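Local structure of pyoverdine biosynthesis protein PvcA (Pseudomonas aeruginosa, 3E59) at residues F67-D79 with T203-Y215. The protein makes the isonitrile group on L-tyrosine during paerucumarin biosynthesis, taking the carbon atom from C2 of ribulose 5-phosphate. Sequence-based numbering, arbitrary orientation.
Sequences FPAKSPNPGKVLD and TRFLYEDGLTPDY
A polar surface contact joins the C-terminal end of helix 193-210 to the loop that follows strand 60-64 of the parallel sheet, with Asn73 and Asp209 meeting at its middle. The Asn73 side chain, its CG anti to the backbone N (chi1 -172°), reaches one carbonyl of the last helical turn and one just beyond it. Asn73 ND2 donates to Glu208 O at 2.6 Å, in the plane of both the amide and that carbonyl, and to Leu211 O at 3.1 Å, approached from well above the carbonyl plane. The same amide folds its own loop: Asn73 OD1 accepts from Gly75 N (2.9 Å) in an Asx turn, just after an ST turn in which Ser71 OG accepts from Asn73 N. The bonds at ND2 and OD1 together hold both ends of the amide. Ser71 OG also donates to Asp209 OD1 at 2.7 Å. Lys76 NZ meets Asp209 OD1 from the opposite face of the carboxylate in a 3.1 Å salt bridge. The ammonium group is also hydrogen-bonded to His282, whose ring meets Phe205, and a water links it to Glu208 OE1. Past the helix, Leu211 centres an inverse gamma turn, and Pro213 CD packs 3.4 Å from Asn73 OD1 and 3.8 Å from Gly75 CA.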
ATOM      1  N   PHE A  67      -0.281  -4.452   0.982  1.00 36.67           N
ATOM      2  CA  PHE A  67      -0.495  -5.632   1.825  1.00 36.66           C
ATOM      3  C   PHE A  67       0.629  -6.676   1.703  1.00 35.56           C
ATOM      4  O   PHE A  67       0.371  -7.837   1.341  1.00 34.31           O
ATOM      5  CB  PHE A  67      -1.862  -6.273   1.541  1.00 34.68           C
ATOM      6  CG  PHE A  67      -3.046  -5.385   1.839  1.00 35.79           C
ATOM      7  CD1 PHE A  67      -3.639  -4.610   0.818  1.00 35.93           C
ATOM      8  CD2 PHE A  67      -3.611  -5.364   3.114  1.00 33.87           C
ATOM      9  CE1 PHE A  67      -4.760  -3.810   1.084  1.00 33.79           C
ATOM     10  CE2 PHE A  67      -4.716  -4.564   3.394  1.00 33.26           C
ATOM     11  CZ  PHE A  67      -5.298  -3.790   2.377  1.00 34.25           C
ATOM     12  N   PRO A  68       1.880  -6.269   1.989  1.00 37.05           N
ATOM     13  CA  PRO A  68       3.007  -7.204   1.865  1.00 36.63           C
ATOM     14  C   PRO A  68       3.099  -8.218   3.007  1.00 36.04           C
ATOM     15  O   PRO A  68       3.260  -9.413   2.770  1.00 35.56           O
ATOM     16  CB  PRO A  68       4.237  -6.277   1.881  1.00 38.00           C
ATOM     17  CG  PRO A  68       3.820  -5.107   2.684  1.00 39.92           C
ATOM     18  CD  PRO A  68       2.328  -4.921   2.389  1.00 39.48           C
ATOM     19  N   ALA A  69       3.037  -7.716   4.236  1.00 37.97           N
ATOM     20  CA  ALA A  69       3.181  -8.503   5.451  1.00 38.27           C
ATOM     21  C   ALA A  69       3.160  -7.481   6.543  1.00 39.78           C
ATOM     22  O   ALA A  69       3.402  -6.301   6.290  1.00 36.87           O
ATOM     23  CB  ALA A  69       4.514  -9.259   5.483  1.00 37.20           C
ATOM     24  N   LYS A  70       2.864  -7.927   7.759  1.00 40.19           N
ATOM     25  CA  LYS A  70       2.925  -7.050   8.918  1.00 42.73           C
ATOM     26  C   LYS A  70       4.377  -6.604   9.171  1.00 42.64           C
ATOM     27  O   LYS A  70       5.327  -7.341   8.870  1.00 41.43           O
ATOM     28  CB  LYS A  70       2.352  -7.778  10.135  1.00 42.99           C
ATOM     29  CG  LYS A  70       1.241  -7.029  10.882  1.00 44.53           C
ATOM     30  CD  LYS A  70      -0.066  -7.003  10.139  1.00 40.93           C
ATOM     31  CE  LYS A  70      -1.227  -6.687  11.074  1.00 41.57           C
ATOM     32  NZ  LYS A  70      -1.944  -5.417  10.780  1.00 39.29           N
ATOM     33  N   SER A  71       4.553  -5.390   9.697  1.00 40.42           N
ATOM     34  CA  SER A  71       5.865  -4.966  10.207  1.00 38.25           C
ATOM     35  C   SER A  71       6.443  -6.029  11.156  1.00 38.96           C
ATOM     36  O   SER A  71       5.699  -6.602  11.966  1.00 35.44           O
ATOM     37  CB  SER A  71       5.735  -3.626  10.933  1.00 39.24           C
ATOM     38  OG  SER A  71       6.801  -3.413  11.847  1.00 38.49           O
ATOM     39  N   PRO A  72       7.771  -6.292  11.071  1.00 40.18           N
ATOM     40  CA  PRO A  72       8.372  -7.309  11.946  1.00 40.91           C
ATOM     41  C   PRO A  72       8.536  -6.826  13.381  1.00 42.62           C
ATOM     42  O   PRO A  72       8.919  -7.601  14.248  1.00 45.26           O
ATOM     43  CB  PRO A  72       9.743  -7.550  11.311  1.00 41.60           C
ATOM     44  CG  PRO A  72      10.076  -6.234  10.643  1.00 42.04           C
ATOM     45  CD  PRO A  72       8.768  -5.670  10.171  1.00 38.31           C
ATOM     46  N   ASN A  73       8.257  -5.551  13.617  1.00 44.27           N
ATOM     47  CA  ASN A  73       8.395  -4.945  14.933  1.00 45.36           C
ATOM     48  C   ASN A  73       7.146  -5.222  15.776  1.00 47.87           C
ATOM     49  O   ASN A  73       6.071  -4.687  15.478  1.00 48.39           O
ATOM     50  CB  ASN A  73       8.627  -3.430  14.780  1.00 42.93           C
ATOM     51  CG  ASN A  73       8.966  -2.738  16.096  1.00 44.14           C
ATOM     52  OD1 ASN A  73       8.766  -3.293  17.183  1.00 42.57           O
ATOM     53  ND2 ASN A  73       9.490  -1.511  16.000  1.00 40.32           N
ATOM     54  N   PRO A  74       7.290  -6.028  16.857  1.00 49.36           N
ATOM     55  CA  PRO A  74       6.136  -6.355  17.708  1.00 48.62           C
ATOM     56  C   PRO A  74       5.581  -5.143  18.457  1.00 47.21           C
ATOM     57  O   PRO A  74       4.490  -5.210  19.019  1.00 46.21           O
ATOM     58  CB  PRO A  74       6.695  -7.384  18.709  1.00 50.58           C
ATOM     59  CG  PRO A  74       8.060  -7.771  18.197  1.00 51.35           C
ATOM     60  CD  PRO A  74       8.537  -6.646  17.348  1.00 49.31           C
ATOM     61  N   GLY A  75       6.330  -4.048  18.475  1.00 47.51           N
ATOM     62  CA  GLY A  75       5.871  -2.833  19.132  1.00 45.90           C
ATOM     63  C   GLY A  75       4.968  -1.983  18.262  1.00 44.94           C
ATOM     64  O   GLY A  75       4.376  -1.021  18.755  1.00 47.38           O
ATOM     65  N   LYS A  76       4.873  -2.326  16.974  1.00 43.54           N
ATOM     66  CA  LYS A  76       4.098  -1.540  15.988  1.00 43.43           C
ATOM     67  C   LYS A  76       2.759  -2.191  15.608  1.00 41.66           C
ATOM     68  O   LYS A  76       1.804  -1.503  15.257  1.00 41.55           O
ATOM     69  CB  LYS A  76       4.911  -1.291  14.703  1.00 42.61           C
ATOM     70  CG  LYS A  76       6.175  -0.441  14.859  1.00 44.13           C
ATOM     71  CD  LYS A  76       6.439   0.483  13.639  1.00 44.53           C
ATOM     72  CE  LYS A  76       6.235  -0.209  12.304  1.00 42.14           C
ATOM     73  NZ  LYS A  76       6.697   0.607  11.137  1.00 41.71           N
ATOM     74  N   VAL A  77       2.711  -3.519  15.685  1.00 42.24           N
ATOM     75  CA  VAL A  77       1.555  -4.306  15.270  1.00 40.43           C
ATOM     76  C   VAL A  77       1.142  -5.266  16.382  1.00 42.67           C
ATOM     77  O   VAL A  77       1.939  -5.543  17.290  1.00 42.86           O
ATOM     78  CB  VAL A  77       1.844  -5.091  13.956  1.00 40.17           C
ATOM     79  CG1 VAL A  77       2.048  -4.137  12.797  1.00 37.78           C
ATOM     80  CG2 VAL A  77       3.046  -6.024  14.119  1.00 42.06           C
ATOM     81  N   LEU A  78      -0.098  -5.767  16.322  1.00 41.61           N
ATOM     82  CA  LEU A  78      -0.596  -6.721  17.335  1.00 43.20           C
ATOM     83  C   LEU A  78      -0.010  -8.123  17.166  1.00 43.50           C
ATOM     84  O   LEU A  78       0.328  -8.777  18.148  1.00 40.95           O
ATOM     85  CB  LEU A  78      -2.124  -6.802  17.328  1.00 40.03           C
ATOM     86  CG  LEU A  78      -2.927  -5.591  17.804  1.00 38.89           C
ATOM     87  CD1 LEU A  78      -4.313  -5.664  17.219  1.00 39.81           C
ATOM     88  CD2 LEU A  78      -2.990  -5.531  19.318  1.00 40.35           C
ATOM     89  N   ASP A  79       0.092  -8.581  15.918  1.00 42.69           N
ATOM     90  CA  ASP A  79       0.622  -9.912  15.619  1.00 42.84           C
ATOM     91  C   ASP A  79       1.084  -9.904  14.166  1.00 41.88           C
ATOM     92  O   ASP A  79       0.972  -8.882  13.493  1.00 41.53           O
ATOM     93  CB  ASP A  79      -0.480 -10.956  15.844  1.00 44.29           C
ATOM     94  CG  ASP A  79      -0.000 -12.382  15.671  1.00 46.33           C
ATOM     95  OD1 ASP A  79       0.809 -12.864  16.493  1.00 42.61           O
ATOM     96  OD2 ASP A  79      -0.471 -13.029  14.709  1.00 48.15           O
ATOM     97  N   THR A 203      12.685   5.467   4.655  1.00 35.18           N
ATOM     98  CA  THR A 203      13.712   5.392   5.705  1.00 33.74           C
ATOM     99  C   THR A 203      13.031   5.285   7.075  1.00 33.19           C
ATOM    100  O   THR A 203      13.399   4.447   7.899  1.00 34.47           O
ATOM    101  CB  THR A 203      14.655   6.607   5.666  1.00 32.37           C
ATOM    102  OG1 THR A 203      15.262   6.702   4.370  1.00 32.77           O
ATOM    103  CG2 THR A 203      15.760   6.487   6.728  1.00 27.79           C
ATOM    104  N   ARG A 204      12.010   6.107   7.294  1.00 33.68           N
ATOM    105  CA  ARG A 204      11.308   6.098   8.574  1.00 36.24           C
ATOM    106  C   ARG A 204      10.634   4.763   8.897  1.00 36.63           C
ATOM    107  O   ARG A 204      10.689   4.328  10.049  1.00 35.61           O
ATOM    108  CB  ARG A 204      10.326   7.271   8.692  1.00 38.75           C
ATOM    109  CG  ARG A 204       9.747   7.436  10.106  1.00 38.03           C
ATOM    110  CD  ARG A 204       8.794   8.616  10.221  1.00 41.15           C
ATOM    111  NE  ARG A 204       7.575   8.422   9.433  1.00 45.59           N
ATOM    112  CZ  ARG A 204       7.343   9.002   8.253  1.00 47.54           C
ATOM    113  NH1 ARG A 204       8.256   9.813   7.723  1.00 48.22           N
ATOM    114  NH2 ARG A 204       6.204   8.770   7.601  1.00 44.99           N
ATOM    115  N   PHE A 205      10.013   4.115   7.897  1.00 39.06           N
ATOM    116  CA  PHE A 205       9.387   2.797   8.099  1.00 38.21           C
ATOM    117  C   PHE A 205      10.439   1.774   8.511  1.00 36.97           C
ATOM    118  O   PHE A 205      10.232   0.996   9.436  1.00 37.02           O
ATOM    119  CB  PHE A 205       8.720   2.242   6.826  1.00 45.13           C
ATOM    120  CG  PHE A 205       7.620   3.097   6.248  1.00 46.64           C
ATOM    121  CD1 PHE A 205       6.991   4.084   6.989  1.00 47.91           C
ATOM    122  CD2 PHE A 205       7.188   2.865   4.942  1.00 49.46           C
ATOM    123  CE1 PHE A 205       5.971   4.847   6.429  1.00 49.66           C
ATOM    124  CE2 PHE A 205       6.156   3.629   4.371  1.00 49.75           C
ATOM    125  CZ  PHE A 205       5.555   4.613   5.114  1.00 48.49           C
ATOM    126  N   LEU A 206      11.549   1.752   7.785  1.00 34.04           N
ATOM    127  CA  LEU A 206      12.642   0.826   8.074  1.00 34.99           C
ATOM    128  C   LEU A 206      13.268   1.092   9.441  1.00 34.54           C
ATOM    129  O   LEU A 206      13.518   0.160  10.204  1.00 36.85           O
ATOM    130  CB  LEU A 206      13.708   0.887   6.970  1.00 35.23           C
ATOM    131  CG  LEU A 206      13.179   0.482   5.589  1.00 37.20           C
ATOM    132  CD1 LEU A 206      14.199   0.785   4.522  1.00 34.17           C
ATOM    133  CD2 LEU A 206      12.782  -1.002   5.541  1.00 38.50           C
ATOM    134  N   TYR A 207      13.506   2.359   9.752  1.00 33.48           N
ATOM    135  CA  TYR A 207      14.050   2.723  11.059  1.00 34.23           C
ATOM    136  C   TYR A 207      13.103   2.311  12.197  1.00 33.52           C
ATOM    137  O   TYR A 207      13.520   1.685  13.176  1.00 37.80           O
ATOM    138  CB  TYR A 207      14.363   4.225  11.099  1.00 34.20           C
ATOM    139  CG  TYR A 207      14.684   4.749  12.477  1.00 33.23           C
ATOM    140  CD1 TYR A 207      15.962   4.583  13.015  1.00 34.02           C
ATOM    141  CD2 TYR A 207      13.727   5.431  13.233  1.00 30.59           C
ATOM    142  CE1 TYR A 207      16.278   5.066  14.270  1.00 33.93           C
ATOM    143  CE2 TYR A 207      14.034   5.918  14.514  1.00 34.06           C
ATOM    144  CZ  TYR A 207      15.318   5.727  15.014  1.00 34.02           C
ATOM    145  OH  TYR A 207      15.678   6.177  16.262  1.00 36.98           O
ATOM    146  N   GLU A 208      11.828   2.649  12.053  1.00 34.49           N
ATOM    147  CA  GLU A 208      10.819   2.303  13.051  1.00 35.92           C
ATOM    148  C   GLU A 208      10.585   0.796  13.182  1.00 36.02           C
ATOM    149  O   GLU A 208      10.343   0.301  14.281  1.00 35.39           O
ATOM    150  CB  GLU A 208       9.531   3.087  12.804  1.00 35.74           C
ATOM    151  CG  GLU A 208       9.711   4.570  13.176  1.00 36.18           C
ATOM    152  CD  GLU A 208       8.485   5.443  12.956  1.00 35.87           C
ATOM    153  OE1 GLU A 208       7.414   4.951  12.548  1.00 36.53           O
ATOM    154  OE2 GLU A 208       8.600   6.657  13.189  1.00 37.80           O
ATOM    155  N   ASP A 209      10.700   0.068  12.073  1.00 35.72           N
ATOM    156  CA  ASP A 209      10.699  -1.399  12.103  1.00 35.79           C
ATOM    157  C   ASP A 209      11.813  -1.970  12.988  1.00 35.82           C
ATOM    158  O   ASP A 209      11.628  -3.016  13.607  1.00 36.01           O
ATOM    159  CB  ASP A 209      10.886  -1.963  10.695  1.00 34.89           C
ATOM    160  CG  ASP A 209       9.576  -2.102   9.927  1.00 37.85           C
ATOM    161  OD1 ASP A 209       8.485  -1.831  10.489  1.00 32.90           O
ATOM    162  OD2 ASP A 209       9.660  -2.506   8.746  1.00 36.69           O
ATOM    163  N   GLY A 210      12.971  -1.299  13.009  1.00 35.00           N
ATOM    164  CA  GLY A 210      14.130  -1.751  13.783  1.00 35.23           C
ATOM    165  C   GLY A 210      14.129  -1.284  15.229  1.00 37.51           C
ATOM    166  O   GLY A 210      14.836  -1.840  16.069  1.00 39.35           O
ATOM    167  N   LEU A 211      13.337  -0.253  15.516  1.00 38.93           N
ATOM    168  CA  LEU A 211      13.209   0.297  16.859  1.00 40.94           C
ATOM    169  C   LEU A 211      12.270  -0.544  17.699  1.00 41.09           C
ATOM    170  O   LEU A 211      11.233  -0.056  18.143  1.00 41.22           O
ATOM    171  CB  LEU A 211      12.650   1.719  16.810  1.00 43.55           C
ATOM    172  CG  LEU A 211      13.541   2.923  17.098  1.00 46.75           C
ATOM    173  CD1 LEU A 211      12.634   4.144  17.234  1.00 47.44           C
ATOM    174  CD2 LEU A 211      14.395   2.742  18.354  1.00 44.74           C
ATOM    175  N   THR A 212      12.627  -1.807  17.899  1.00 42.82           N
ATOM    176  CA  THR A 212      11.844  -2.714  18.730  1.00 46.39           C
ATOM    177  C   THR A 212      11.902  -2.214  20.180  1.00 49.26           C
ATOM    178  O   THR A 212      12.959  -1.790  20.628  1.00 49.65           O
ATOM    179  CB  THR A 212      12.366  -4.167  18.606  1.00 44.67           C
ATOM    180  OG1 THR A 212      13.751  -4.222  18.967  1.00 47.04           O
ATOM    181  CG2 THR A 212      12.226  -4.663  17.168  1.00 44.34           C
ATOM    182  N   PRO A 213      10.762  -2.226  20.911  1.00 52.69           N
ATOM    183  CA  PRO A 213      10.755  -1.738  22.311  1.00 53.78           C
ATOM    184  C   PRO A 213      11.905  -2.302  23.162  1.00 55.05           C
ATOM    185  O   PRO A 213      12.355  -1.651  24.109  1.00 55.51           O
ATOM    186  CB  PRO A 213       9.398  -2.218  22.859  1.00 53.57           C
ATOM    187  CG  PRO A 213       8.802  -3.116  21.790  1.00 53.18           C
ATOM    188  CD  PRO A 213       9.424  -2.686  20.491  1.00 53.20           C
ATOM    189  N   ASP A 214      12.367  -3.498  22.794  1.00 55.77           N
ATOM    190  CA  ASP A 214      13.475  -4.187  23.447  1.00 54.61           C
ATOM    191  C   ASP A 214      14.863  -3.804  22.896  1.00 53.98           C
ATOM    192  O   ASP A 214      15.883  -4.159  23.499  1.00 54.43           O
ATOM    193  CB  ASP A 214      13.275  -5.704  23.342  1.00 56.71           C
ATOM    194  CG  ASP A 214      13.298  -6.204  21.904  1.00 58.66           C
ATOM    195  OD1 ASP A 214      12.240  -6.169  21.226  1.00 60.56           O
ATOM    196  OD2 ASP A 214      14.379  -6.644  21.455  1.00 59.99           O
ATOM    197  N   TYR A 215      14.896  -3.102  21.757  1.00 49.33           N
ATOM    198  CA  TYR A 215      16.156  -2.649  21.131  1.00 45.68           C
ATOM    199  C   TYR A 215      16.939  -1.766  22.089  1.00 45.07           C
ATOM    200  O   TYR A 215      16.416  -0.780  22.601  1.00 47.16           O
ATOM    201  CB  TYR A 215      15.888  -1.892  19.807  1.00 41.50           C
ATOM    202  CG  TYR A 215      17.133  -1.487  19.024  1.00 40.52           C
ATOM    203  CD1 TYR A 215      17.847  -2.421  18.275  1.00 40.71           C
ATOM    204  CD2 TYR A 215      17.587  -0.173  19.026  1.00 38.48           C
ATOM    205  CE1 TYR A 215      18.993  -2.058  17.560  1.00 39.47           C
ATOM    206  CE2 TYR A 215      18.715   0.198  18.310  1.00 38.06           C
ATOM    207  CZ  TYR A 215      19.415  -0.751  17.581  1.00 38.95           C
ATOM    208  OH  TYR A 215      20.545  -0.395  16.877  1.00 40.75           O
TER
HETATM  209  O   HOH W   1       6.765   3.224  10.456  1.00 39.36           O